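Type C neurotoxin (Clostridium botulinum, PDB 3PME) probably binds gangliosides and membrane lipid at the nerve-cell surface through the receptor-binding domain of this C/D mosaic toxin. Local coordinates at residues A[36-41]-A[228-233]; A[232-237]-A[274-279]; A[285-290]-A[343-348]; A[356-361]-A[401-406]. One frame throughout, in Å; residues are numbered along the deposited sequence.

Contact 1 of 4, residues A[36-41]-A[228-233]; sequences NTIYTN and GNPLKF
Gly228 is met by Tyr39, whose phenol OH donates to the glycine carbonyl O at 2.6 Å. The donor lies in the carbonyl plane, with a C=O...donor angle of 155°, and the same oxygen sits at the edge of the phenol ring. CG anti to its own carbonyl carbon swings the Tyr39 ring towards Gly228 and Pro230. Gly228 turns with a positive phi of 89°, readily adopted without a side chain. Next, Asn229 offers its amide to Ile38: OD1 rests 3.5 Å from CG2 and 3.7 Å from CD1 of the isoleucine. The methyls only pack against OD1; its hydrogen bond comes from Trp140 NE1, and ND2 donates to Asp409. The contact crosses the boundary between the two halves of the receptor-binding domain, joining a loop of the lectin-like N-terminal half to the run that leads into the beta-trefoil. Pro230 follows and lays its ring over one face of Tyr39, a CH-pi contact with CG 4.2 Å from the ring centroid and 27° off the normal. Its CD comes closer to the phenol end, 3.5 Å from Tyr39 CZ, and also reaches Ile38 CG2 at 3.7 Å. Arg196 (cation-pi) and Trp140 (edge-to-face) also engage the Tyr39 ring.

Contact 2 of 4, residues A[232-237]-A[274-279]; sequences KFDTEY and TIKSAA
Asp234 and Ile275 share the one direct backbone bond of this contact: Asp234 N donates to Ile275 O at 2.9 Å, nearly straight (169° at the hydrogen). The amide of Ile275 is served differently, by a water that accepts from Ile275 N at 2.8 Å and gives its two protons to Lys232 O and Thr235 O. One solvent molecule thus satisfies three backbone groups where the loop passes beside strand 273-277, which pairs antiparallel with 292-299 in the main sheet of the beta-trefoil half. The Asp234 carboxylate is divided between two partners. OD1 forms a salt bridge with Lys276 NZ at 3.0 Å, the ammonium approaching from above the carboxylate plane, while OD2 accepts from Tyr284 N. Lys276 reaches it by folding back at its second torsion (chi2 -71°). Within the loop, Lys232 N donates to Tyr237 OH at 2.9 Å. Phe233 supplies much of the apolar packing: Ser277 CB lies over one face of its ring, 3.8 Å from the centroid and 19° off the normal, and CD1 meets Ile275 CG2 at 4.1 Å. Ser277 OG, meanwhile, accepts from Ala279 N in an ST turn. Backbone polar groups of loop and strand are thus satisfied partly through one water, and with both its oxygens engaged the Asp234 carboxylate would be expected to stay ionised beside the lysine.

Contact 3 of 4, residues A[285-290]-A[343-348]; sequences SRILNG and FSIKNI
The approach to strand 292-299 of the beta-trefoil meets strand 343-347 through Asn289 and Gly290, each of which makes a hydrogen bond to that strand's backbone. Gly290 N donates to Ile345 O at 2.7 Å. One residue earlier, the side chain of Asn289 works in the reverse sense: its OD1 accepts from Asn347 N at 3.0 Å, with the donor tilted 32° out of the carbonyl plane. The amide reaches that N-H because CG stands opposite the backbone N (chi1 -178°), which carries OD1 over to the strand, within 3.3 Å of Lys346 CA. Loop and strand run at 99° to each other, so the two bonds tie a crossing rather than a paired edge. Strand 343-347 pairs with 292-299 just beyond the loop, and the contact therefore lies where the 278-291 connection returns to the sheet as strand 292-299. Deeper in, the methyl groups of two isoleucines touch, Ile287 CG2 to Ile345 CG2 at 3.8 Å, with their side chains crossing at about a right angle. At the other end a water donates to Gly290 O at 2.9 Å and hydrogen bonds to Ser344 OG at 2.9 Å, spanning loop and strand. The amide nitrogen of Asn347 turns to other partners, donating to Arg220 O and, weakly, to Val222 O, while Asn347 CB lies beside Asn289 OD1.

Contact 4 of 4, residues A[356-361]-A[401-406]; sequences SQIFSS and SFWKFI
Ser356 and Trp403 form a single antiparallel, hydrogen-bonded bridge that joins the last strand of the beta-trefoil, 403-406, to strand 356-360. Ser356 N donates to Trp403 O at 2.9 Å and Trp403 N to Ser356 O at 2.8 Å, after which the strands diverge, their axes crossing at 109°. From this bridge the side chain of Gln357 runs out alongside residues 401-402, CG anti to its carbonyl carbon and the chain extended beyond, which takes the amide out to Ser401 OG. Its CB passes 4.0 Å from Ser401 O, and CG comes nearer to that carbonyl, at 3.4 Å. CD then approaches Ser401 OG, and at the tip NE2 donates to this hydroxyl at 3.0 Å, with OG in the amide plane and the bond almost straight at 164°. The same nitrogen lies in the plane of the Phe402 ring, at its edge, with the amide and ring planes 67° apart. Both ends of this bond are anchored further: Gln357 NE2 also donates to Leu396 O, and Ser401 OG to Ser398 O. The buried amide nitrogen is therefore held by two acceptors, which fixes its rotation. On the apolar side, Ile358 CD1 sits over the five-membered ring of Trp403, 4.1 Å from its centroid, and touches Phe405 CZ. A water links the segments too, accepting from Ile358 N and placed to donate to Ser401 O, though it has more acceptors within reach than protons. Trp403 NE1, which donates chiefly to Leu368 O, makes only a weak bond to this water, at 3.3 Å.

In the fold
Contact 1 links the lectin-like half to the trefoil half, while the other three lie within the trefoil. Contact 2 takes up the chain at Lys232 and Phe233, where contact 1 ends, and contacts 3 and 4 follow in sequence. The centres of contacts 3 and 4 are about 9 Å apart, on the neighbouring strands 343-347 and 356-360; the centres of contacts 1 and 4 are about 19 Å apart. Leu231 bridges several of them, packing on Tyr237, Ile275 and Phe405, with its carbonyl probably hydrogen-bonded to Ile287 N. The run that leaves the interface therefore packs at once against the trefoil strands and loops, so one stretch serves both the inter-half contact and the trefoil.

Contact 1 of 4, residues A[36-41]-A[228-233]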
loop_
_atom_site.group_PDB
_atom_site.type_symbol
_atom_site.label_atom_id
_atom_site.label_comp_id
_atom_site.label_asym_id
_atom_site.label_seq_id
_atom_site.Cartn_x
_atom_site.Cartn_y
_atom_site.Cartn_z
ATOM N N ASN A 36 -8.960 13.190 -2.990
ATOM C CA ASN A 36 -7.644 13.405 -3.561
ATOM C C ASN A 36 -6.645 13.791 -2.483
ATOM O O ASN A 36 -5.996 14.844 -2.554
ATOM C CB ASN A 36 -7.713 14.485 -4.642
ATOM C CG ASN A 36 -6.417 14.630 -5.405
ATOM O OD1 ASN A 36 -5.477 13.858 -5.218
ATOM N ND2 ASN A 36 -6.360 15.632 -6.275
ATOM N N THR A 37 -6.532 12.955 -1.460
ATOM C CA THR A 37 -5.598 13.251 -0.377
ATOM C C THR A 37 -4.289 12.465 -0.485
ATOM O O THR A 37 -3.219 12.979 -0.137
ATOM C CB THR A 37 -6.238 13.052 1.004
ATOM O OG1 THR A 37 -6.599 11.677 1.186
ATOM C CG2 THR A 37 -7.479 13.924 1.145
ATOM N N ILE A 38 -4.368 11.226 -0.972
ATOM C CA ILE A 38 -3.180 10.385 -1.154
ATOM C C ILE A 38 -2.987 10.059 -2.632
ATOM O O ILE A 38 -1.894 10.222 -3.181
ATOM C CB ILE A 38 -3.317 9.056 -0.376
ATOM C CG1 ILE A 38 -3.575 9.318 1.112
ATOM C CG2 ILE A 38 -2.078 8.186 -0.581
ATOM C CD1 ILE A 38 -3.909 8.072 1.908
ATOM N N TYR A 39 -4.061 9.587 -3.263
ATOM C CA TYR A 39 -4.091 9.291 -4.688
ATOM C C TYR A 39 -5.151 10.156 -5.355
ATOM O O TYR A 39 -6.175 10.473 -4.745
ATOM C CB TYR A 39 -4.441 7.811 -4.929
ATOM C CG TYR A 39 -3.282 6.872 -4.714
ATOM C CD1 TYR A 39 -2.363 6.640 -5.726
ATOM C CD2 TYR A 39 -3.097 6.226 -3.495
ATOM C CE1 TYR A 39 -1.293 5.784 -5.538
ATOM C CE2 TYR A 39 -2.036 5.363 -3.300
ATOM C CZ TYR A 39 -1.139 5.146 -4.323
ATOM O OH TYR A 39 -0.063 4.302 -4.152
ATOM N N THR A 40 -4.918 10.496 -6.617
ATOM C CA THR A 40 -5.798 11.399 -7.362
ATOM C C THR A 40 -7.281 11.071 -7.248
ATOM O O THR A 40 -8.093 11.950 -6.987
ATOM C CB THR A 40 -5.412 11.451 -8.838
ATOM O OG1 THR A 40 -4.084 11.979 -8.959
ATOM C CG2 THR A 40 -6.369 12.339 -9.603
ATOM N N ASN A 41 -7.628 9.806 -7.442
ATOM C CA ASN A 41 -9.029 9.409 -7.495
ATOM C C ASN A 41 -9.514 8.814 -6.177
ATOM O O ASN A 41 -10.416 7.966 -6.167
ATOM C CB ASN A 41 -9.250 8.428 -8.644
ATOM C CG ASN A 41 -8.877 9.032 -9.992
ATOM O OD1 ASN A 41 -9.163 10.206 -10.254
ATOM N ND2 ASN A 41 -8.237 8.240 -10.847
ATOM N N GLY A 228 1.337 1.260 1.132
ATOM C CA GLY A 228 0.962 1.388 -0.270
ATOM C C GLY A 228 0.716 2.804 -0.787
ATOM O O GLY A 228 0.263 2.991 -1.915
ATOM N N ASN A 229 1.011 3.807 0.037
ATOM C CA ASN A 229 0.953 5.205 -0.388
ATOM C C ASN A 229 2.206 5.528 -1.207
ATOM O O ASN A 229 3.237 4.870 -1.053
ATOM C CB ASN A 229 0.979 6.153 0.817
ATOM C CG ASN A 229 -0.076 5.842 1.858
ATOM O OD1 ASN A 229 -1.237 5.588 1.538
ATOM N ND2 ASN A 229 0.323 5.891 3.130
ATOM N N PRO A 230 2.152 6.575 -2.047
ATOM C CA PRO A 230 3.393 7.002 -2.707
ATOM C C PRO A 230 4.459 7.401 -1.693
ATOM O O PRO A 230 4.158 8.115 -0.720
ATOM C CB PRO A 230 2.949 8.224 -3.516
ATOM C CG PRO A 230 1.483 7.918 -3.817
ATOM C CD PRO A 230 0.982 7.320 -2.536
ATOM N N LEU A 231 5.680 6.936 -1.932
ATOM C CA LEU A 231 6.843 7.332 -1.137
ATOM C C LEU A 231 7.217 8.741 -1.565
ATOM O O LEU A 231 7.122 9.076 -2.749
ATOM C CB LEU A 231 7.994 6.352 -1.392
ATOM C CG LEU A 231 9.095 6.342 -0.330
ATOM C CD1 LEU A 231 8.608 5.609 0.925
ATOM C CD2 LEU A 231 10.339 5.686 -0.885
ATOM N N LYS A 232 7.610 9.577 -0.606
ATOM C CA LYS A 232 7.910 10.976 -0.896
ATOM C C LYS A 232 9.246 11.392 -0.319
ATOM O O LYS A 232 9.655 10.927 0.737
ATOM C CB LYS A 232 6.838 11.887 -0.304
ATOM C CG LYS A 232 5.437 11.691 -0.893
ATOM C CD LYS A 232 4.378 12.454 -0.097
ATOM C CE LYS A 232 4.177 11.841 1.286
ATOM N NZ LYS A 232 3.038 12.470 2.032
ATOM N N PHE A 233 9.901 12.311 -1.011
ATOM C CA PHE A 233 11.073 12.955 -0.445
ATOM C C PHE A 233 10.709 13.723 0.831
ATOM O O PHE A 233 9.573 14.161 0.990
ATOM C CB PHE A 233 11.702 13.871 -1.487
ATOM C CG PHE A 233 12.303 13.130 -2.636
ATOM C CD1 PHE A 233 13.450 12.369 -2.465
ATOM C CD2 PHE A 233 11.712 13.172 -3.884
ATOM C CE1 PHE A 233 14.003 11.674 -3.527
ATOM C CE2 PHE A 233 12.250 12.475 -4.955
ATOM C CZ PHE A 233 13.393 11.721 -4.782
#

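Contact 2 of 4, residues A[232-237]-A[274-279]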
loop_
_atom_site.group_PDB
_atom_site.type_symbol
_atom_site.label_atom_id
_atom_site.label_comp_id
_atom_site.label_asym_id
_atom_site.label_seq_id
_atom_site.Cartn_x
_atom_site.Cartn_y
_atom_site.Cartn_z
ATOM N N LYS A 232 7.610 9.577 -0.606
ATOM C CA LYS A 232 7.910 10.976 -0.896
ATOM C C LYS A 232 9.246 11.392 -0.319
ATOM O O LYS A 232 9.655 10.927 0.737
ATOM C CB LYS A 232 6.838 11.887 -0.304
ATOM C CG LYS A 232 5.437 11.691 -0.893
ATOM C CD LYS A 232 4.378 12.454 -0.097
ATOM C CE LYS A 232 4.177 11.841 1.286
ATOM N NZ LYS A 232 3.038 12.470 2.032
ATOM N N PHE A 233 9.901 12.311 -1.011
ATOM C CA PHE A 233 11.073 12.955 -0.445
ATOM C C PHE A 233 10.709 13.723 0.831
ATOM O O PHE A 233 9.573 14.161 0.990
ATOM C CB PHE A 233 11.702 13.871 -1.487
ATOM C CG PHE A 233 12.303 13.130 -2.636
ATOM C CD1 PHE A 233 13.450 12.369 -2.465
ATOM C CD2 PHE A 233 11.712 13.172 -3.884
ATOM C CE1 PHE A 233 14.003 11.674 -3.527
ATOM C CE2 PHE A 233 12.250 12.475 -4.955
ATOM C CZ PHE A 233 13.393 11.721 -4.782
ATOM N N ASP A 234 11.673 13.858 1.742
ATOM C CA ASP A 234 11.487 14.606 3.009
ATOM C C ASP A 234 10.648 13.975 4.124
ATOM O O ASP A 234 10.868 14.243 5.306
ATOM C CB ASP A 234 10.969 16.012 2.739
ATOM C CG ASP A 234 11.935 16.823 1.948
ATOM O OD1 ASP A 234 12.784 17.501 2.577
ATOM O OD2 ASP A 234 11.868 16.776 0.702
ATOM N N THR A 235 9.676 13.158 3.771
ATOM C CA THR A 235 8.827 12.532 4.768
ATOM C C THR A 235 9.673 11.628 5.658
ATOM O O THR A 235 10.581 10.941 5.189
ATOM C CB THR A 235 7.702 11.713 4.081
ATOM O OG1 THR A 235 6.822 12.620 3.408
ATOM C CG2 THR A 235 6.890 10.874 5.078
ATOM N N GLU A 236 9.368 11.619 6.948
ATOM C CA GLU A 236 10.065 10.721 7.850
ATOM C C GLU A 236 9.542 9.305 7.681
ATOM O O GLU A 236 8.329 9.074 7.645
ATOM C CB GLU A 236 9.938 11.184 9.301
ATOM C CG GLU A 236 10.748 12.448 9.545
ATOM C CD GLU A 236 10.780 12.886 10.999
ATOM O OE1 GLU A 236 10.229 12.170 11.856
ATOM O OE2 GLU A 236 11.376 13.953 11.271
ATOM N N TYR A 237 10.468 8.362 7.579
ATOM C CA TYR A 237 10.109 6.943 7.508
ATOM C C TYR A 237 10.923 6.130 8.475
ATOM O O TYR A 237 12.129 6.356 8.608
ATOM C CB TYR A 237 10.376 6.371 6.115
ATOM C CG TYR A 237 9.509 6.980 5.054
ATOM C CD1 TYR A 237 8.154 6.668 4.977
ATOM C CD2 TYR A 237 10.039 7.856 4.122
ATOM C CE1 TYR A 237 7.341 7.239 3.987
ATOM C CE2 TYR A 237 9.246 8.422 3.148
ATOM C CZ TYR A 237 7.903 8.114 3.080
ATOM O OH TYR A 237 7.133 8.691 2.101
ATOM N N THR A 274 14.963 10.415 6.514
ATOM C CA THR A 274 14.283 11.080 5.413
ATOM C C THR A 274 15.074 10.809 4.141
ATOM O O THR A 274 16.258 10.488 4.191
ATOM C CB THR A 274 14.131 12.574 5.617
ATOM O OG1 THR A 274 15.432 13.153 5.758
ATOM C CG2 THR A 274 13.312 12.861 6.869
ATOM N N ILE A 275 14.399 10.882 3.000
ATOM C CA ILE A 275 15.043 10.605 1.725
ATOM C C ILE A 275 15.173 11.906 0.955
ATOM O O ILE A 275 14.217 12.694 0.877
ATOM C CB ILE A 275 14.245 9.562 0.899
ATOM C CG1 ILE A 275 13.997 8.307 1.736
ATOM C CG2 ILE A 275 14.993 9.214 -0.387
ATOM C CD1 ILE A 275 13.042 7.310 1.076
ATOM N N LYS A 276 16.364 12.146 0.421
ATOM C CA LYS A 276 16.644 13.366 -0.318
ATOM C C LYS A 276 16.948 13.048 -1.775
ATOM O O LYS A 276 17.496 11.998 -2.091
ATOM C CB LYS A 276 17.837 14.104 0.304
ATOM C CG LYS A 276 17.676 14.443 1.779
ATOM C CD LYS A 276 16.654 15.531 1.949
ATOM C CE LYS A 276 16.589 16.033 3.374
ATOM N NZ LYS A 276 15.574 17.114 3.475
ATOM N N SER A 277 16.571 13.953 -2.671
ATOM C CA SER A 277 16.812 13.744 -4.093
ATOM C C SER A 277 18.222 14.165 -4.482
ATOM O O SER A 277 18.650 15.273 -4.161
ATOM C CB SER A 277 15.806 14.539 -4.919
ATOM O OG SER A 277 16.076 14.370 -6.300
ATOM N N ALA A 278 18.937 13.282 -5.174
ATOM C CA ALA A 278 20.271 13.612 -5.671
ATOM C C ALA A 278 20.184 14.373 -6.988
ATOM O O ALA A 278 21.206 14.783 -7.547
ATOM C CB ALA A 278 21.098 12.356 -5.844
ATOM N N ALA A 279 18.961 14.577 -7.464
ATOM C CA ALA A 279 18.725 15.204 -8.760
ATOM C C ALA A 279 17.896 16.476 -8.620
ATOM O O ALA A 279 17.315 16.963 -9.591
ATOM C CB ALA A 279 18.043 14.214 -9.712
HETATM O O HOH W 1 11.656 10.758 2.718
#

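Contact 3 of 4, residues A[285-290]-A[343-348]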
loop_
_atom_site.group_PDB
_atom_site.type_symbol
_atom_site.label_atom_id
_atom_site.label_comp_id
_atom_site.label_asym_id
_atom_site.label_seq_id
_atom_site.Cartn_x
_atom_site.Cartn_y
_atom_site.Cartn_z
ATOM N N SER A 285 8.056 15.680 -3.096
ATOM C CA SER A 285 7.623 15.077 -4.363
ATOM C C SER A 285 7.715 13.547 -4.318
ATOM O O SER A 285 8.408 12.978 -3.468
ATOM C CB SER A 285 8.404 15.636 -5.557
ATOM O OG SER A 285 9.761 15.250 -5.534
ATOM N N ARG A 286 6.995 12.884 -5.214
ATOM C CA ARG A 286 7.002 11.421 -5.239
ATOM C C ARG A 286 8.351 10.868 -5.647
ATOM O O ARG A 286 9.022 11.413 -6.532
ATOM C CB ARG A 286 5.917 10.886 -6.175
ATOM C CG ARG A 286 4.509 11.162 -5.700
ATOM C CD ARG A 286 3.497 10.722 -6.741
ATOM N NE ARG A 286 2.144 10.721 -6.195
ATOM C CZ ARG A 286 1.081 10.236 -6.836
ATOM N NH1 ARG A 286 1.216 9.734 -8.053
ATOM N NH2 ARG A 286 -0.114 10.269 -6.261
ATOM N N ILE A 287 8.746 9.782 -4.993
ATOM C CA ILE A 287 9.970 9.078 -5.334
ATOM C C ILE A 287 9.663 8.014 -6.375
ATOM O O ILE A 287 8.799 7.159 -6.173
ATOM C CB ILE A 287 10.614 8.455 -4.095
ATOM C CG1 ILE A 287 10.963 9.568 -3.095
ATOM C CG2 ILE A 287 11.867 7.685 -4.486
ATOM C CD1 ILE A 287 11.533 9.066 -1.772
ATOM N N LEU A 288 10.359 8.084 -7.498
ATOM C CA LEU A 288 10.074 7.215 -8.631
ATOM C C LEU A 288 11.091 6.105 -8.791
ATOM O O LEU A 288 12.240 6.216 -8.384
ATOM C CB LEU A 288 10.018 8.032 -9.927
ATOM C CG LEU A 288 9.016 9.181 -9.932
ATOM C CD1 LEU A 288 8.946 9.811 -11.323
ATOM C CD2 LEU A 288 7.631 8.733 -9.476
ATOM N N ASN A 289 10.638 5.022 -9.400
ATOM C CA ASN A 289 11.503 3.938 -9.793
ATOM C C ASN A 289 12.764 4.415 -10.527
ATOM O O ASN A 289 12.679 5.089 -11.560
ATOM C CB ASN A 289 10.671 2.987 -10.665
ATOM C CG ASN A 289 11.441 1.779 -11.106
ATOM O OD1 ASN A 289 12.058 1.084 -10.299
ATOM N ND2 ASN A 289 11.413 1.511 -12.410
ATOM N N GLY A 290 13.930 4.075 -9.979
ATOM C CA GLY A 290 15.205 4.469 -10.550
ATOM C C GLY A 290 15.788 5.799 -10.071
ATOM O O GLY A 290 16.891 6.173 -10.475
ATOM N N PHE A 343 22.411 6.573 -3.725
ATOM C CA PHE A 343 21.836 5.264 -3.971
ATOM C C PHE A 343 20.753 5.378 -5.035
ATOM O O PHE A 343 20.285 6.477 -5.346
ATOM C CB PHE A 343 21.241 4.708 -2.662
ATOM C CG PHE A 343 22.258 4.518 -1.576
ATOM C CD1 PHE A 343 22.966 3.327 -1.460
ATOM C CD2 PHE A 343 22.546 5.551 -0.691
ATOM C CE1 PHE A 343 23.922 3.158 -0.459
ATOM C CE2 PHE A 343 23.491 5.396 0.310
ATOM C CZ PHE A 343 24.186 4.201 0.429
ATOM N N SER A 344 20.359 4.238 -5.600
ATOM C CA SER A 344 19.251 4.200 -6.531
ATOM C C SER A 344 18.176 3.328 -5.909
ATOM O O SER A 344 18.483 2.309 -5.297
ATOM C CB SER A 344 19.698 3.590 -7.853
ATOM O OG SER A 344 18.695 3.753 -8.835
ATOM N N ILE A 345 16.918 3.721 -6.053
ATOM C CA ILE A 345 15.836 2.920 -5.484
ATOM C C ILE A 345 14.902 2.406 -6.577
ATOM O O ILE A 345 14.498 3.147 -7.479
ATOM C CB ILE A 345 15.081 3.725 -4.410
ATOM C CG1 ILE A 345 14.030 2.854 -3.719
ATOM C CG2 ILE A 345 14.475 4.994 -5.004
ATOM C CD1 ILE A 345 13.424 3.511 -2.475
ATOM N N LYS A 346 14.579 1.122 -6.504
ATOM C CA LYS A 346 13.805 0.489 -7.564
ATOM C C LYS A 346 12.714 -0.420 -7.032
ATOM O O LYS A 346 12.859 -1.060 -5.993
ATOM C CB LYS A 346 14.726 -0.303 -8.493
ATOM C CG LYS A 346 15.677 0.572 -9.294
ATOM C CD LYS A 346 16.424 -0.224 -10.355
ATOM C CE LYS A 346 17.268 0.691 -11.231
ATOM N NZ LYS A 346 17.848 -0.030 -12.406
ATOM N N ASN A 347 11.605 -0.479 -7.753
ATOM C CA ASN A 347 10.600 -1.465 -7.441
ATOM C C ASN A 347 11.123 -2.839 -7.858
ATOM O O ASN A 347 11.997 -2.959 -8.727
ATOM C CB ASN A 347 9.264 -1.113 -8.107
ATOM C CG ASN A 347 8.485 -0.049 -7.332
ATOM O OD1 ASN A 347 8.597 0.056 -6.103
ATOM N ND2 ASN A 347 7.684 0.737 -8.045
ATOM N N ILE A 348 10.619 -3.870 -7.199
ATOM C CA ILE A 348 11.094 -5.226 -7.417
ATOM C C ILE A 348 10.500 -5.781 -8.700
ATOM O O ILE A 348 9.284 -5.881 -8.830
ATOM C CB ILE A 348 10.764 -6.105 -6.202
ATOM C CG1 ILE A 348 11.564 -5.589 -4.995
ATOM C CG2 ILE A 348 11.076 -7.566 -6.486
ATOM C CD1 ILE A 348 11.092 -6.122 -3.678
HETATM O O HOH W 2 18.567 4.192 -11.723
#

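Contact 4 of 4, residues A[356-361]-A[401-406]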
loop_
_atom_site.group_PDB
_atom_site.type_symbol
_atom_site.label_atom_id
_atom_site.label_comp_id
_atom_site.label_asym_id
_atom_site.label_seq_id
_atom_site.Cartn_x
_atom_site.Cartn_y
_atom_site.Cartn_z
ATOM N N SER A 356 10.922 -2.256 -1.855
ATOM C CA SER A 356 11.836 -1.815 -2.895
ATOM C C SER A 356 13.242 -2.365 -2.653
ATOM O O SER A 356 13.555 -2.860 -1.567
ATOM C CB SER A 356 11.863 -0.282 -2.989
ATOM O OG SER A 356 12.071 0.294 -1.711
ATOM N N GLN A 357 14.063 -2.316 -3.693
ATOM C CA GLN A 357 15.492 -2.617 -3.563
ATOM C C GLN A 357 16.321 -1.348 -3.727
ATOM O O GLN A 357 15.916 -0.410 -4.413
ATOM C CB GLN A 357 15.897 -3.697 -4.570
ATOM C CG GLN A 357 15.253 -5.040 -4.242
ATOM C CD GLN A 357 15.384 -6.075 -5.346
ATOM O OE1 GLN A 357 15.206 -5.778 -6.529
ATOM N NE2 GLN A 357 15.678 -7.312 -4.951
ATOM N N ILE A 358 17.476 -1.322 -3.084
ATOM C CA ILE A 358 18.296 -0.117 -3.042
ATOM C C ILE A 358 19.690 -0.505 -3.493
ATOM O O ILE A 358 20.244 -1.506 -3.029
ATOM C CB ILE A 358 18.344 0.466 -1.625
ATOM C CG1 ILE A 358 16.936 0.852 -1.157
ATOM C CG2 ILE A 358 19.260 1.688 -1.587
ATOM C CD1 ILE A 358 16.832 1.039 0.338
ATOM N N PHE A 359 20.232 0.274 -4.425
ATOM C CA PHE A 359 21.499 -0.047 -5.067
ATOM C C PHE A 359 22.445 1.118 -4.980
ATOM O O PHE A 359 22.027 2.258 -4.795
ATOM C CB PHE A 359 21.271 -0.370 -6.547
ATOM C CG PHE A 359 20.327 -1.510 -6.771
ATOM C CD1 PHE A 359 20.792 -2.816 -6.791
ATOM C CD2 PHE A 359 18.971 -1.282 -6.930
ATOM C CE1 PHE A 359 19.919 -3.882 -6.992
ATOM C CE2 PHE A 359 18.090 -2.344 -7.117
ATOM C CZ PHE A 359 18.568 -3.642 -7.144
ATOM N N SER A 360 23.728 0.820 -5.117
ATOM C CA SER A 360 24.740 1.859 -5.269
ATOM C C SER A 360 25.645 1.487 -6.431
ATOM O O SER A 360 25.949 0.308 -6.637
ATOM C CB SER A 360 25.570 1.984 -3.993
ATOM O OG SER A 360 26.742 2.744 -4.233
ATOM N N SER A 361 26.084 2.489 -7.183
ATOM C CA SER A 361 27.050 2.237 -8.246
ATOM C C SER A 361 28.338 3.008 -8.002
ATOM O O SER A 361 29.102 3.271 -8.933
ATOM C CB SER A 361 26.450 2.568 -9.614
ATOM O OG SER A 361 25.874 3.855 -9.612
ATOM N N SER A 401 16.838 -8.619 0.710
ATOM C CA SER A 401 17.111 -7.441 -0.124
ATOM C C SER A 401 15.930 -6.487 -0.239
ATOM O O SER A 401 16.018 -5.463 -0.933
ATOM C CB SER A 401 17.528 -7.855 -1.533
ATOM O OG SER A 401 16.384 -8.314 -2.254
ATOM N N PHE A 402 14.817 -6.827 0.406
ATOM C CA PHE A 402 13.604 -6.024 0.306
ATOM C C PHE A 402 13.522 -5.021 1.451
ATOM O O PHE A 402 13.660 -5.400 2.610
ATOM C CB PHE A 402 12.349 -6.905 0.329
ATOM C CG PHE A 402 12.238 -7.880 -0.829
ATOM C CD1 PHE A 402 13.139 -7.863 -1.888
ATOM C CD2 PHE A 402 11.207 -8.809 -0.847
ATOM C CE1 PHE A 402 13.018 -8.769 -2.939
ATOM C CE2 PHE A 402 11.075 -9.715 -1.898
ATOM C CZ PHE A 402 11.977 -9.693 -2.937
ATOM N N TRP A 403 13.272 -3.755 1.112
ATOM C CA TRP A 403 13.148 -2.690 2.114
ATOM C C TRP A 403 11.775 -2.045 2.092
ATOM O O TRP A 403 11.165 -1.894 1.031
ATOM C CB TRP A 403 14.221 -1.616 1.880
ATOM C CG TRP A 403 15.589 -2.201 1.932
ATOM C CD1 TRP A 403 16.282 -2.748 0.896
ATOM C CD2 TRP A 403 16.401 -2.370 3.096
ATOM N NE1 TRP A 403 17.489 -3.235 1.338
ATOM C CE2 TRP A 403 17.593 -3.006 2.685
ATOM C CE3 TRP A 403 16.244 -2.032 4.442
ATOM C CZ2 TRP A 403 18.614 -3.320 3.576
ATOM C CZ3 TRP A 403 17.280 -2.337 5.330
ATOM C CH2 TRP A 403 18.435 -2.978 4.889
ATOM N N LYS A 404 11.300 -1.659 3.272
ATOM C CA LYS A 404 10.023 -0.962 3.389
ATOM C C LYS A 404 10.221 0.295 4.218
ATOM O O LYS A 404 11.202 0.414 4.965
ATOM C CB LYS A 404 8.947 -1.850 4.017
ATOM C CG LYS A 404 8.572 -3.065 3.181
ATOM C CD LYS A 404 7.442 -3.817 3.872
ATOM C CE LYS A 404 6.832 -4.870 2.970
ATOM N NZ LYS A 404 5.608 -5.451 3.576
ATOM N N PHE A 405 9.295 1.230 4.056
ATOM C CA PHE A 405 9.409 2.545 4.669
ATOM C C PHE A 405 8.103 2.870 5.372
ATOM O O PHE A 405 7.066 3.098 4.728
ATOM C CB PHE A 405 9.744 3.582 3.600
ATOM C CG PHE A 405 11.083 3.356 2.955
ATOM C CD1 PHE A 405 12.223 3.905 3.505
ATOM C CD2 PHE A 405 11.200 2.577 1.809
ATOM C CE1 PHE A 405 13.471 3.684 2.928
ATOM C CE2 PHE A 405 12.440 2.351 1.229
ATOM C CZ PHE A 405 13.578 2.915 1.787
ATOM N N ILE A 406 8.142 2.890 6.703
ATOM C CA ILE A 406 6.905 3.070 7.448
ATOM C C ILE A 406 6.694 4.525 7.799
ATOM O O ILE A 406 7.431 5.076 8.608
ATOM C CB ILE A 406 6.880 2.236 8.735
ATOM C CG1 ILE A 406 7.148 0.760 8.428
ATOM C CG2 ILE A 406 5.533 2.400 9.430
ATOM C CD1 ILE A 406 7.267 -0.086 9.686
HETATM O O HOH W 3 17.989 -3.851 -1.828
#